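Aldehyde dehydrogenase (Staphylococcus aureus, PDB 6K10) oxidises 4,4'-diaponeurosporen-4-al to 4,4'-diaponeurosporenoic acid with NAD+, a step in the biosynthesis of the carotenoid staphyloxanthin. Local coordinates at residues Lys45-Glu48 against Ser49-Leu52; Glu178-Gln181 against Thr182-Leu186; Lys273-Arg276 against Glu277-Gln281; Val293-Lys296 against His297-Arg300; Glu261-Lys264 against Asp265-Ile268. The protein carries 1 engineered substitution. All coordinates share one frame; numbering follows the deposited sequence.

Contact 1 (Lys45-Glu48 against Ser49-Leu52)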
loop_
_atom_site.group_PDB
_atom_site.type_symbol
_atom_site.label_atom_id
_atom_site.label_comp_id
_atom_site.label_asym_id
_atom_site.label_seq_id
_atom_site.Cartn_x
_atom_site.Cartn_y
_atom_site.Cartn_z
ATOM N N LYS A 45 -4.368 26.497 -17.172
ATOM C CA LYS A 45 -3.952 27.858 -17.495
ATOM C C LYS A 45 -5.094 28.649 -18.117
ATOM O O LYS A 45 -5.295 29.826 -17.791
ATOM C CB LYS A 45 -2.749 27.828 -18.436
ATOM C CG LYS A 45 -1.469 27.343 -17.786
ATOM C CD LYS A 45 -0.418 27.024 -18.833
ATOM C CE LYS A 45 0.666 26.122 -18.269
ATOM N NZ LYS A 45 1.933 26.221 -19.044
ATOM N N SER A 46 -5.855 28.019 -19.015
ATOM C CA SER A 46 -6.986 28.699 -19.635
ATOM C C SER A 46 -8.030 29.101 -18.601
ATOM O O SER A 46 -8.703 30.125 -18.762
ATOM C CB SER A 46 -7.613 27.801 -20.701
ATOM O OG SER A 46 -6.627 27.324 -21.600
ATOM N N TYR A 47 -8.165 28.321 -17.533
ATOM C CA TYR A 47 -9.167 28.550 -16.503
ATOM C C TYR A 47 -8.592 29.195 -15.252
ATOM O O TYR A 47 -9.290 29.267 -14.236
ATOM C CB TYR A 47 -9.832 27.229 -16.133
ATOM C CG TYR A 47 -10.949 26.813 -17.051
ATOM C CD1 TYR A 47 -10.680 26.323 -18.320
ATOM C CD2 TYR A 47 -12.270 26.854 -16.631
ATOM C CE1 TYR A 47 -11.695 25.913 -19.156
ATOM C CE2 TYR A 47 -13.292 26.448 -17.459
ATOM C CZ TYR A 47 -12.999 25.979 -18.721
ATOM O OH TYR A 47 -14.020 25.573 -19.547
ATOM N N GLU A 48 -7.340 29.659 -15.299
ATOM C CA GLU A 48 -6.672 30.149 -14.097
ATOM C C GLU A 48 -7.489 31.231 -13.398
ATOM O O GLU A 48 -7.643 31.213 -12.171
ATOM C CB GLU A 48 -5.281 30.679 -14.449
ATOM C CG GLU A 48 -4.524 31.223 -13.251
ATOM C CD GLU A 48 -3.228 31.906 -13.638
ATOM O OE1 GLU A 48 -2.313 31.209 -14.124
ATOM O OE2 GLU A 48 -3.125 33.137 -13.457
ATOM N N SER A 49 -8.026 32.178 -14.167
ATOM C CA SER A 49 -8.793 33.262 -13.562
ATOM C C SER A 49 -10.058 32.738 -12.890
ATOM O O SER A 49 -10.402 33.164 -11.782
ATOM C CB SER A 49 -9.142 34.312 -14.616
ATOM O OG SER A 49 -9.388 35.567 -14.009
ATOM N N ASP A 50 -10.761 31.809 -13.545
ATOM C CA ASP A 50 -11.982 31.260 -12.966
ATOM C C ASP A 50 -11.692 30.431 -11.721
ATOM O O ASP A 50 -12.496 30.426 -10.781
ATOM C CB ASP A 50 -12.725 30.414 -14.003
ATOM C CG ASP A 50 -12.691 31.029 -15.389
ATOM O OD1 ASP A 50 -11.622 30.993 -16.040
ATOM O OD2 ASP A 50 -13.733 31.555 -15.833
ATOM N N ILE A 51 -10.561 29.724 -11.697
ATOM C CA ILE A 51 -10.197 28.954 -10.510
ATOM C C ILE A 51 -9.906 29.888 -9.343
ATOM O O ILE A 51 -10.364 29.662 -8.217
ATOM C CB ILE A 51 -8.997 28.038 -10.810
ATOM C CG1 ILE A 51 -9.341 27.057 -11.929
ATOM C CG2 ILE A 51 -8.587 27.278 -9.558
ATOM C CD1 ILE A 51 -8.124 26.459 -12.601
ATOM N N LEU A 52 -9.130 30.948 -9.593
ATOM C CA LEU A 52 -8.846 31.920 -8.541
ATOM C C LEU A 52 -10.125 32.568 -8.028
ATOM O O LEU A 52 -10.284 32.772 -6.819
ATOM C CB LEU A 52 -7.876 32.987 -9.054
ATOM C CG LEU A 52 -6.435 32.562 -9.344
ATOM C CD1 LEU A 52 -5.671 33.696 -10.013
ATOM C CD2 LEU A 52 -5.735 32.131 -8.065
#
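Tyr47 and Glu48 meet Ser49-Leu52 at a helix-to-helix junction, where helix 30-46 ends and helix 48-59 starts on the surface of the aldehyde dehydrogenase fold. Tyr47 belongs to neither helix: it is the first residue to leave the earlier one and the N-cap of the next. Ser49 follows Glu48 directly and turns its own hydroxyl forward along the chain, to the carboxylate of Glu53. Asp50 is one turn on from the cap. Its CG stands beside its own backbone N (chi1 -40°), which carries OD1 back over the junction to 3.5 Å from Tyr47 CA. The same oxygen lies 3.4 Å from Tyr47 O; both are acceptors, so this is close packing and not a bond. Ile51 makes the main apolar touch, its CD1 resting 4.0 Å from Tyr47 CB, at the root of the tyrosine and not on its ring. Ile51 N donates to Tyr47 O at 2.9 Å, which gives the new helix its first i to i+4 bond. Tyr47 and Ile51 then both reach helix 151-164, Tyr47 on Leu160 and Ile51 on Val156. Glu48 sends its extended carboxylate away from the junction, to Tyr67 OH and, in a salt bridge, to Lys461 of the second subunit. Leu52 closes the turn: its N binds Glu48 O at 3.0 Å and 169°, while its CG packs 3.4 Å from that same oxygen.

Contact 2 (Glu178-Gln181 against Thr182-Leu186)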
loop_
_atom_site.group_PDB
_atom_site.type_symbol
_atom_site.label_atom_id
_atom_site.label_comp_id
_atom_site.label_asym_id
_atom_site.label_seq_id
_atom_site.Cartn_x
_atom_site.Cartn_y
_atom_site.Cartn_z
ATOM N N GLU A 178 -24.513 11.229 -0.869
ATOM C CA GLU A 178 -25.218 10.144 -1.543
ATOM C C GLU A 178 -24.617 9.839 -2.909
ATOM O O GLU A 178 -24.650 8.686 -3.352
ATOM C CB GLU A 178 -26.704 10.472 -1.662
ATOM C CG GLU A 178 -27.443 10.421 -0.333
ATOM C CD GLU A 178 -27.155 9.152 0.456
ATOM O OE1 GLU A 178 -27.018 9.245 1.693
ATOM O OE2 GLU A 178 -27.079 8.062 -0.153
ATOM N N GLU A 179 -24.069 10.847 -3.591
ATOM C CA GLU A 179 -23.302 10.563 -4.799
ATOM C C GLU A 179 -22.025 9.809 -4.458
ATOM O O GLU A 179 -21.629 8.887 -5.179
ATOM C CB GLU A 179 -22.978 11.858 -5.547
ATOM C CG GLU A 179 -24.142 12.437 -6.338
ATOM C CD GLU A 179 -25.264 12.934 -5.451
ATOM O OE1 GLU A 179 -26.437 12.650 -5.762
ATOM O OE2 GLU A 179 -24.970 13.605 -4.438
ATOM N N THR A 180 -21.369 10.188 -3.358
ATOM C CA THR A 180 -20.218 9.428 -2.885
ATOM C C THR A 180 -20.616 8.000 -2.542
ATOM O O THR A 180 -19.884 7.051 -2.849
ATOM C CB THR A 180 -19.601 10.113 -1.664
ATOM O OG1 THR A 180 -19.212 11.448 -2.010
ATOM C CG2 THR A 180 -18.380 9.344 -1.180
ATOM N N GLN A 181 -21.782 7.832 -1.912
ATOM C CA GLN A 181 -22.272 6.499 -1.574
ATOM C C GLN A 181 -22.419 5.635 -2.820
ATOM O O GLN A 181 -22.026 4.463 -2.822
ATOM C CB GLN A 181 -23.609 6.612 -0.842
ATOM C CG GLN A 181 -23.907 5.467 0.105
ATOM C CD GLN A 181 -23.089 5.540 1.378
ATOM O OE1 GLN A 181 -22.302 4.644 1.675
ATOM N NE2 GLN A 181 -23.273 6.614 2.139
ATOM N N THR A 182 -22.977 6.202 -3.890
ATOM C CA THR A 182 -23.135 5.449 -5.130
ATOM C C THR A 182 -21.785 5.041 -5.705
ATOM O O THR A 182 -21.633 3.929 -6.224
ATOM C CB THR A 182 -23.918 6.281 -6.145
ATOM O OG1 THR A 182 -25.186 6.644 -5.587
ATOM C CG2 THR A 182 -24.142 5.493 -7.425
ATOM N N LEU A 183 -20.790 5.923 -5.609
ATOM C CA LEU A 183 -19.502 5.662 -6.243
ATOM C C LEU A 183 -18.700 4.607 -5.489
ATOM O O LEU A 183 -18.085 3.732 -6.111
ATOM C CB LEU A 183 -18.709 6.963 -6.359
ATOM C CG LEU A 183 -19.215 7.935 -7.426
ATOM C CD1 LEU A 183 -18.717 9.343 -7.155
ATOM C CD2 LEU A 183 -18.757 7.464 -8.795
ATOM N N ILE A 184 -18.691 4.665 -4.154
ATOM C CA ILE A 184 -17.836 3.770 -3.378
ATOM C C ILE A 184 -18.328 2.332 -3.358
ATOM O O ILE A 184 -17.568 1.436 -2.971
ATOM C CB ILE A 184 -17.672 4.278 -1.932
ATOM C CG1 ILE A 184 -19.028 4.419 -1.241
ATOM C CG2 ILE A 184 -16.913 5.598 -1.913
ATOM C CD1 ILE A 184 -18.927 4.921 0.188
ATOM N N HIS A 185 -19.572 2.082 -3.758
ATOM C CA HIS A 185 -20.089 0.724 -3.861
ATOM C C HIS A 185 -19.868 0.112 -5.236
ATOM O O HIS A 185 -20.208 -1.058 -5.439
ATOM C CB HIS A 185 -21.580 0.695 -3.515
ATOM C CG HIS A 185 -21.864 0.925 -2.064
ATOM N ND1 HIS A 185 -21.322 0.141 -1.068
ATOM C CD2 HIS A 185 -22.631 1.849 -1.440
ATOM C CE1 HIS A 185 -21.741 0.574 0.108
ATOM N NE2 HIS A 185 -22.538 1.609 -0.090
ATOM N N LEU A 186 -19.313 0.874 -6.183
ATOM C CA LEU A 186 -18.971 0.362 -7.499
ATOM C C LEU A 186 -17.576 -0.257 -7.479
ATOM O O LEU A 186 -16.690 0.217 -6.759
ATOM C CB LEU A 186 -19.027 1.481 -8.536
ATOM C CG LEU A 186 -20.418 2.066 -8.778
ATOM C CD1 LEU A 186 -20.359 3.238 -9.746
ATOM C CD2 LEU A 186 -21.358 0.987 -9.293
#
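Thr182 is tied to Glu178 O by both its backbone N and its hydroxyl, within the short helix 177-184. Glu178 O accepts twice, from Thr182 N at 3.0 Å and from Thr182 OG1 at 3.1 Å, and the two donors reach it from opposite faces of the carbonyl plane. The threonine hydroxyl can fold back in this way because OG1 stands beside its own backbone N (chi1 -57°), turned back toward the preceding turn, where Glu178 O lies. The ordinary helical bonds continue with Leu183 N to Glu179 O and Ile184 N to Thr180 O, the latter at 3.0 Å. Ile184 also sets carbon on carbonyl oxygen. Its CG1 sits between backbone N and carbonyl carbon (chi1 58°), a setting that brings the branch to 3.2 Å from Thr180 O and 3.4 Å from Gln181 O. The apolar touch is between methyls, Ile184 CG2 meeting Thr180 CG2 at 4.1 Å. Polar groups lie against carbon and ring atoms on the outer side. Gln181 runs alongside His185, both pointing the same way, with amide and imidazole planes 33° apart. Gln181 OE1 is 3.5 Å from His185 NE2, and it also lies near Ile184 CD1. His185 CD2 comes to 3.0 Å from Gln181 O, which lies obliquely to the ring. Thr180, Leu183 and Ile184 face strand 104-118, Thr180 and Leu183 also reach strand 141-145, and Gln181, Ile184 and His185 touch helix 197-209. The arrangement is that of an amphipathic helix laid on the parallel part of a sheet, as in the Rossmann-like NAD-binding domain of aldehyde dehydrogenases.

Contact 3 (Lys273-Arg276 against Glu277-Gln281)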
loop_
_atom_site.group_PDB
_atom_site.type_symbol
_atom_site.label_atom_id
_atom_site.label_comp_id
_atom_site.label_asym_id
_atom_site.label_seq_id
_atom_site.Cartn_x
_atom_site.Cartn_y
_atom_site.Cartn_z
ATOM N N LYS A 273 2.505 38.950 18.552
ATOM C CA LYS A 273 3.273 39.911 17.769
ATOM C C LYS A 273 3.343 39.503 16.303
ATOM O O LYS A 273 3.198 40.344 15.408
ATOM C CB LYS A 273 4.681 40.043 18.350
ATOM C CG LYS A 273 5.622 40.871 17.502
ATOM C CD LYS A 273 7.014 40.887 18.101
ATOM C CE LYS A 273 7.361 42.247 18.669
ATOM N NZ LYS A 273 8.787 42.311 19.091
ATOM N N THR A 274 3.573 38.216 16.040
ATOM C CA THR A 274 3.670 37.731 14.666
ATOM C C THR A 274 2.353 37.921 13.924
ATOM O O THR A 274 2.335 38.330 12.756
ATOM C CB THR A 274 4.077 36.257 14.670
ATOM O OG1 THR A 274 5.438 36.135 15.096
ATOM C CG2 THR A 274 3.921 35.648 13.283
ATOM N N LEU A 275 1.235 37.627 14.592
ATOM C CA LEU A 275 -0.070 37.795 13.962
ATOM C C LEU A 275 -0.316 39.248 13.574
ATOM O O LEU A 275 -0.888 39.526 12.514
ATOM C CB LEU A 275 -1.165 37.285 14.897
ATOM C CG LEU A 275 -1.177 35.766 15.071
ATOM C CD1 LEU A 275 -2.087 35.342 16.214
ATOM C CD2 LEU A 275 -1.597 35.103 13.769
ATOM N N ARG A 276 0.120 40.191 14.413
ATOM C CA ARG A 276 0.011 41.601 14.054
ATOM C C ARG A 276 0.923 41.943 12.881
ATOM O O ARG A 276 0.547 42.731 12.003
ATOM C CB ARG A 276 0.334 42.479 15.264
ATOM C CG ARG A 276 -0.685 42.376 16.388
ATOM C CD ARG A 276 -2.099 42.585 15.873
ATOM N NE ARG A 276 -3.097 42.382 16.920
ATOM C CZ ARG A 276 -4.399 42.254 16.694
ATOM N NH1 ARG A 276 -5.235 42.071 17.707
ATOM N NH2 ARG A 276 -4.867 42.303 15.455
ATOM N N GLU A 277 2.125 41.362 12.847
ATOM C CA GLU A 277 3.014 41.560 11.706
ATOM C C GLU A 277 2.408 40.987 10.432
ATOM O O GLU A 277 2.509 41.593 9.357
ATOM C CB GLU A 277 4.372 40.913 11.983
ATOM C CG GLU A 277 5.197 41.617 13.042
ATOM C CD GLU A 277 6.379 40.784 13.502
ATOM O OE1 GLU A 277 6.397 39.567 13.222
ATOM O OE2 GLU A 277 7.291 41.348 14.141
ATOM N N PHE A 278 1.779 39.814 10.536
ATOM C CA PHE A 278 1.174 39.167 9.374
ATOM C C PHE A 278 -0.015 39.962 8.857
ATOM O O PHE A 278 -0.101 40.273 7.663
ATOM C CB PHE A 278 0.704 37.757 9.736
ATOM C CG PHE A 278 1.789 36.720 9.748
ATOM C CD1 PHE A 278 3.125 37.075 9.782
ATOM C CD2 PHE A 278 1.457 35.374 9.741
ATOM C CE1 PHE A 278 4.111 36.104 9.799
ATOM C CE2 PHE A 278 2.435 34.400 9.760
ATOM C CZ PHE A 278 3.764 34.765 9.790
ATOM N N TYR A 279 -0.951 40.287 9.746
ATOM C CA TYR A 279 -2.295 40.666 9.350
ATOM C C TYR A 279 -2.738 42.042 9.827
ATOM O O TYR A 279 -3.828 42.479 9.443
ATOM C CB TYR A 279 -3.302 39.621 9.858
ATOM C CG TYR A 279 -2.994 38.193 9.451
ATOM C CD1 TYR A 279 -2.938 37.825 8.114
ATOM C CD2 TYR A 279 -2.779 37.207 10.411
ATOM C CE1 TYR A 279 -2.669 36.519 7.740
ATOM C CE2 TYR A 279 -2.509 35.899 10.047
ATOM C CZ TYR A 279 -2.455 35.561 8.710
ATOM O OH TYR A 279 -2.187 34.262 8.341
ATOM N N GLY A 280 -1.949 42.730 10.648
ATOM C CA GLY A 280 -2.322 44.058 11.096
ATOM C C GLY A 280 -3.220 44.039 12.320
ATOM O O GLY A 280 -3.487 42.999 12.928
ATOM N N GLN A 281 -3.700 45.233 12.681
ATOM C CA GLN A 281 -4.512 45.369 13.887
ATOM C C GLN A 281 -5.968 44.984 13.651
ATOM O O GLN A 281 -6.639 44.519 14.580
ATOM C CB GLN A 281 -4.414 46.799 14.431
ATOM C CG GLN A 281 -5.319 47.078 15.632
ATOM C CD GLN A 281 -4.963 46.241 16.851
ATOM O OE1 GLN A 281 -3.824 45.801 17.010
ATOM N NE2 GLN A 281 -5.946 46.009 17.715
#
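Arg276 folds back at chi2 (-51°) and Gln281 bends at its own chi2, and these two bends bring guanidinium and amide together beyond the end of helix 264-279. Gln281 OE1 lies over one face of the guanidinium, 3.5 Å from Arg276 NE, with the two planes 33° apart; the angle is too poor for a hydrogen bond. At the edge, Arg276 NH2 donates to Gly280 O at 3.0 Å and 162°, in the plane of both groups and on a carbonyl lone pair. Gly280 N in turn binds Arg276 O at 2.8 Å. One turn back, Thr274 has CG2 anti to its backbone N, which sets the methyl over the face of Phe278 as a CH-pi contact, 3.7 Å from CG2 to the ring centroid. Leu275 CD2 meets the edge of the Tyr279 ring at CE2, 3.9 Å away. Phe278 also packs on Pro451 of the second subunit, while Glu277 forms a salt bridge to Lys233. Gly280, with a positive phi, breaks the helix in a conformation suited to glycine: the arrangement is typical of a glycine-terminated helix C-terminus, here with an arginine from the last turn holding the exit carbonyl.

Contact 4 (Val293-Lys296 against His297-Arg300)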
loop_
_atom_site.group_PDB
_atom_site.type_symbol
_atom_site.label_atom_id
_atom_site.label_comp_id
_atom_site.label_asym_id
_atom_site.label_seq_id
_atom_site.Cartn_x
_atom_site.Cartn_y
_atom_site.Cartn_z
ATOM N N VAL A 293 -15.417 27.830 5.326
ATOM C CA VAL A 293 -15.997 27.346 4.072
ATOM C C VAL A 293 -17.498 27.614 4.010
ATOM O O VAL A 293 -18.013 28.070 2.982
ATOM C CB VAL A 293 -15.683 25.851 3.872
ATOM C CG1 VAL A 293 -16.190 25.014 5.047
ATOM C CG2 VAL A 293 -16.277 25.352 2.558
ATOM N N ASN A 294 -18.226 27.329 5.089
ATOM C CA ASN A 294 -19.675 27.468 5.076
ATOM C C ASN A 294 -20.171 27.774 6.485
ATOM O O ASN A 294 -19.396 27.822 7.444
ATOM C CB ASN A 294 -20.347 26.220 4.481
ATOM C CG ASN A 294 -20.202 24.981 5.357
ATOM O OD1 ASN A 294 -19.549 25.002 6.401
ATOM N ND2 ASN A 294 -20.817 23.886 4.923
ATOM N N LEU A 295 -21.486 27.977 6.599
ATOM C CA LEU A 295 -22.071 28.377 7.876
ATOM C C LEU A 295 -22.025 27.256 8.905
ATOM O O LEU A 295 -21.917 27.531 10.106
ATOM C CB LEU A 295 -23.509 28.845 7.665
ATOM C CG LEU A 295 -23.613 30.265 7.112
ATOM C CD1 LEU A 295 -25.051 30.603 6.763
ATOM C CD2 LEU A 295 -23.046 31.266 8.114
ATOM N N LYS A 296 -22.112 25.998 8.466
ATOM C CA LYS A 296 -22.047 24.888 9.413
ATOM C C LYS A 296 -20.693 24.845 10.111
ATOM O O LYS A 296 -20.619 24.754 11.341
ATOM C CB LYS A 296 -22.328 23.564 8.700
ATOM C CG LYS A 296 -22.111 22.341 9.582
ATOM C CD LYS A 296 -22.969 22.410 10.836
ATOM C CE LYS A 296 -22.865 21.136 11.654
ATOM N NZ LYS A 296 -23.630 21.239 12.929
ATOM N N HIS A 297 -19.606 24.914 9.340
ATOM C CA HIS A 297 -18.280 24.905 9.948
ATOM C C HIS A 297 -18.001 26.197 10.702
ATOM O O HIS A 297 -17.286 26.182 11.710
ATOM C CB HIS A 297 -17.212 24.663 8.883
ATOM C CG HIS A 297 -17.054 23.223 8.505
ATOM N ND1 HIS A 297 -16.558 22.277 9.376
ATOM C CD2 HIS A 297 -17.330 22.568 7.354
ATOM C CE1 HIS A 297 -16.533 21.100 8.776
ATOM N NE2 HIS A 297 -16.996 21.250 7.547
ATOM N N TYR A 298 -18.553 27.317 10.233
ATOM C CA TYR A 298 -18.420 28.568 10.969
ATOM C C TYR A 298 -19.043 28.451 12.355
ATOM O O TYR A 298 -18.442 28.856 13.356
ATOM C CB TYR A 298 -19.059 29.713 10.180
ATOM C CG TYR A 298 -19.160 31.000 10.966
ATOM C CD1 TYR A 298 -18.103 31.900 11.003
ATOM C CD2 TYR A 298 -20.313 31.314 11.675
ATOM C CE1 TYR A 298 -18.192 33.074 11.725
ATOM C CE2 TYR A 298 -20.410 32.482 12.400
ATOM C CZ TYR A 298 -19.348 33.358 12.422
ATOM O OH TYR A 298 -19.450 34.523 13.144
ATOM N N HIS A 299 -20.252 27.892 12.431
ATOM C CA HIS A 299 -20.916 27.746 13.723
ATOM C C HIS A 299 -20.249 26.678 14.578
ATOM O O HIS A 299 -20.237 26.791 15.809
ATOM C CB HIS A 299 -22.396 27.427 13.515
ATOM C CG HIS A 299 -23.197 28.593 13.029
ATOM N ND1 HIS A 299 -24.192 28.472 12.082
ATOM C CD2 HIS A 299 -23.151 29.905 13.360
ATOM C CE1 HIS A 299 -24.723 29.659 11.850
ATOM N NE2 HIS A 299 -24.109 30.545 12.613
ATOM N N ARG A 300 -19.704 25.634 13.951
ATOM C CA ARG A 300 -18.899 24.669 14.691
ATOM C C ARG A 300 -17.748 25.360 15.408
ATOM O O ARG A 300 -17.447 25.048 16.566
ATOM C CB ARG A 300 -18.367 23.598 13.740
ATOM C CG ARG A 300 -17.461 22.574 14.397
ATOM C CD ARG A 300 -16.930 21.579 13.378
ATOM N NE ARG A 300 -16.074 22.208 12.375
ATOM C CZ ARG A 300 -14.803 22.542 12.578
ATOM N NH1 ARG A 300 -14.101 23.109 11.606
ATOM N NH2 ARG A 300 -14.232 22.314 13.754
#
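Asn294 and His297 cross at the start of helix 295-307 with amide and imidazole planes 29° apart. Asn294 OD1 points at the backbone of the first turn and accepts from His297 N at 2.9 Å and 170°, an N-cap bond. The donor is tilted from the amide plane. Asn294 CG lies between backbone N and carbonyl carbon (chi1 68°), and this turns the amide oxygen back over the helix end. The same oxygen is near the rim of the imidazole, 3.4 Å from His297 CD2. From the other residue before the helix, Val293 CG1 approaches that ring obliquely, 3.6 Å from His297 CD2. At the ring's edge, Arg300 NE donates to His297 ND1 at 3.0 Å, close to the planes of both groups; Arg300 reaches back because its chain bends at chi3. Arg300 NH2 is also held by Ile344 O and by a salt bridge to Glu342, and Phe121 meets the His297 ring from outside the helix. Further along the turn, His299 CG packs 3.4 Å from Leu295 O, while its NE2 is bonded to Glu320. The Arg300 side chain lies about 12 Å from that of Ser251, an engineered substitution at a predicted active-site position. Accepting from Arg300 NE, His297 ND1 is probably unprotonated, consistent with a neutral ring with its proton on NE2; the adjacent arginine charge would favour that form.

Contact 5 (Glu261-Lys264 against Asp265-Ile268)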
loop_
_atom_site.group_PDB
_atom_site.type_symbol
_atom_site.label_atom_id
_atom_site.label_comp_id
_atom_site.label_asym_id
_atom_site.label_seq_id
_atom_site.Cartn_x
_atom_site.Cartn_y
_atom_site.Cartn_z
ATOM N N GLU A 261 6.552 24.868 30.244
ATOM C CA GLU A 261 6.114 25.865 31.215
ATOM C C GLU A 261 6.953 27.137 31.187
ATOM O O GLU A 261 6.417 28.247 31.261
ATOM C CB GLU A 261 6.167 25.260 32.618
ATOM C CG GLU A 261 4.829 25.005 33.266
ATOM C CD GLU A 261 4.965 24.126 34.492
ATOM O OE1 GLU A 261 6.083 24.052 35.046
ATOM O OE2 GLU A 261 3.963 23.508 34.902
ATOM N N SER A 262 8.272 26.978 31.071
ATOM C CA SER A 262 9.189 28.099 31.239
ATOM C C SER A 262 9.133 29.103 30.094
ATOM O O SER A 262 9.651 30.215 30.243
ATOM C CB SER A 262 10.619 27.576 31.401
ATOM O OG SER A 262 11.094 27.014 30.189
ATOM N N VAL A 263 8.527 28.750 28.961
ATOM C CA VAL A 263 8.541 29.643 27.807
ATOM C C VAL A 263 7.140 29.850 27.247
ATOM O O VAL A 263 6.986 30.388 26.145
ATOM C CB VAL A 263 9.485 29.114 26.710
ATOM C CG1 VAL A 263 10.930 29.112 27.195
ATOM C CG2 VAL A 263 9.063 27.718 26.279
ATOM N N LYS A 264 6.109 29.435 27.991
ATOM C CA LYS A 264 4.741 29.632 27.517
ATOM C C LYS A 264 4.441 31.104 27.273
ATOM O O LYS A 264 3.967 31.489 26.200
ATOM C CB LYS A 264 3.719 29.073 28.507
ATOM C CG LYS A 264 2.291 29.468 28.098
ATOM C CD LYS A 264 1.223 28.981 29.054
ATOM C CE LYS A 264 1.292 29.647 30.417
ATOM N NZ LYS A 264 0.932 31.086 30.357
ATOM N N ASP A 265 4.683 31.941 28.283
ATOM C CA ASP A 265 4.341 33.352 28.157
ATOM C C ASP A 265 5.158 34.021 27.059
ATOM O O ASP A 265 4.653 34.897 26.348
ATOM C CB ASP A 265 4.537 34.059 29.496
ATOM C CG ASP A 265 3.531 33.612 30.537
ATOM O OD1 ASP A 265 2.375 33.314 30.161
ATOM O OD2 ASP A 265 3.894 33.550 31.729
ATOM N N ASP A 266 6.420 33.614 26.899
ATOM C CA ASP A 266 7.211 34.101 25.775
ATOM C C ASP A 266 6.568 33.723 24.448
ATOM O O ASP A 266 6.520 34.535 23.516
ATOM C CB ASP A 266 8.634 33.546 25.846
ATOM C CG ASP A 266 9.443 34.145 26.979
ATOM O OD1 ASP A 266 9.203 35.317 27.335
ATOM O OD2 ASP A 266 10.324 33.438 27.510
ATOM N N LEU A 267 6.070 32.489 24.343
ATOM C CA LEU A 267 5.471 32.039 23.090
ATOM C C LEU A 267 4.194 32.805 22.781
ATOM O O LEU A 267 3.967 33.211 21.635
ATOM C CB LEU A 267 5.191 30.539 23.149
ATOM C CG LEU A 267 4.621 29.940 21.863
ATOM C CD1 LEU A 267 5.625 30.068 20.725
ATOM C CD2 LEU A 267 4.213 28.492 22.076
ATOM N N ILE A 268 3.342 33.007 23.788
ATOM C CA ILE A 268 2.103 33.751 23.577
ATOM C C ILE A 268 2.410 35.162 23.095
ATOM O O ILE A 268 1.780 35.669 22.158
ATOM C CB ILE A 268 1.259 33.761 24.863
ATOM C CG1 ILE A 268 0.741 32.353 25.157
ATOM C CG2 ILE A 268 0.111 34.749 24.741
ATOM C CD1 ILE A 268 -0.140 32.274 26.376
#
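Lys264 curls round to Asp265, its immediate neighbour, at the first turn of helix 264-279. The chain leaves the backbone with CG anti to N (chi1 172°) and then bends at both chi3 and chi4, near 67° each, so that NZ returns to the helix surface. There it forms a salt bridge with Asp265 OD1 at 2.7 Å, arriving from above the carboxylate plane, 39° out of it. Asp265 meets it from the next position along, its CG beside its own backbone N; the two side chains cross at an angle. Lys264 NZ has a second anionic partner in Asp331. The middle of the lysine chain does different work: its CG lies alongside Ile268, one turn on, with CG to Ile268 CD1 at 4.1 Å. Ile268 N binds Lys264 O at 2.9 Å. Val263, the third main participant, holds the N-cap position. Its carbonyl accepts from Leu267 N at 2.9 Å, and Val263 and Leu267 both pack on Ile232 of helix 232-244. Lys264 also leans on Val259 of strand 256-260 and Thr353 of strand 348-354, placing this helix start against the sheet. The chemistry is that of one ammonium shared by two carboxylates, which probably stabilises the charged form of all three. Asp265, in the first helical turn, would also interact favourably with the positive end of the helix dipole.

Each contact is local, within eight or nine residues of continuous chain, so the five lie in series and none nests or crosses. Contact 1 comes first, joining helix 30-46 to helix 48-59. Contact 2 follows on helix 177-184, beside the sheet containing strands 104-118 and 141-145. Contacts 5 and 3 mark the beginning and end of helix 264-279; their centres are about 19 Å apart and their nearest atoms about 5 Å. Contact 4 then opens the next helix, 295-307, with its centre about 25 Å from those of contacts 2 and 3. Contacts 2 and 5, about 48 Å apart between centres, lie on opposite sides of the chain's centre. Contacts 1 and 3 also reach the second subunit.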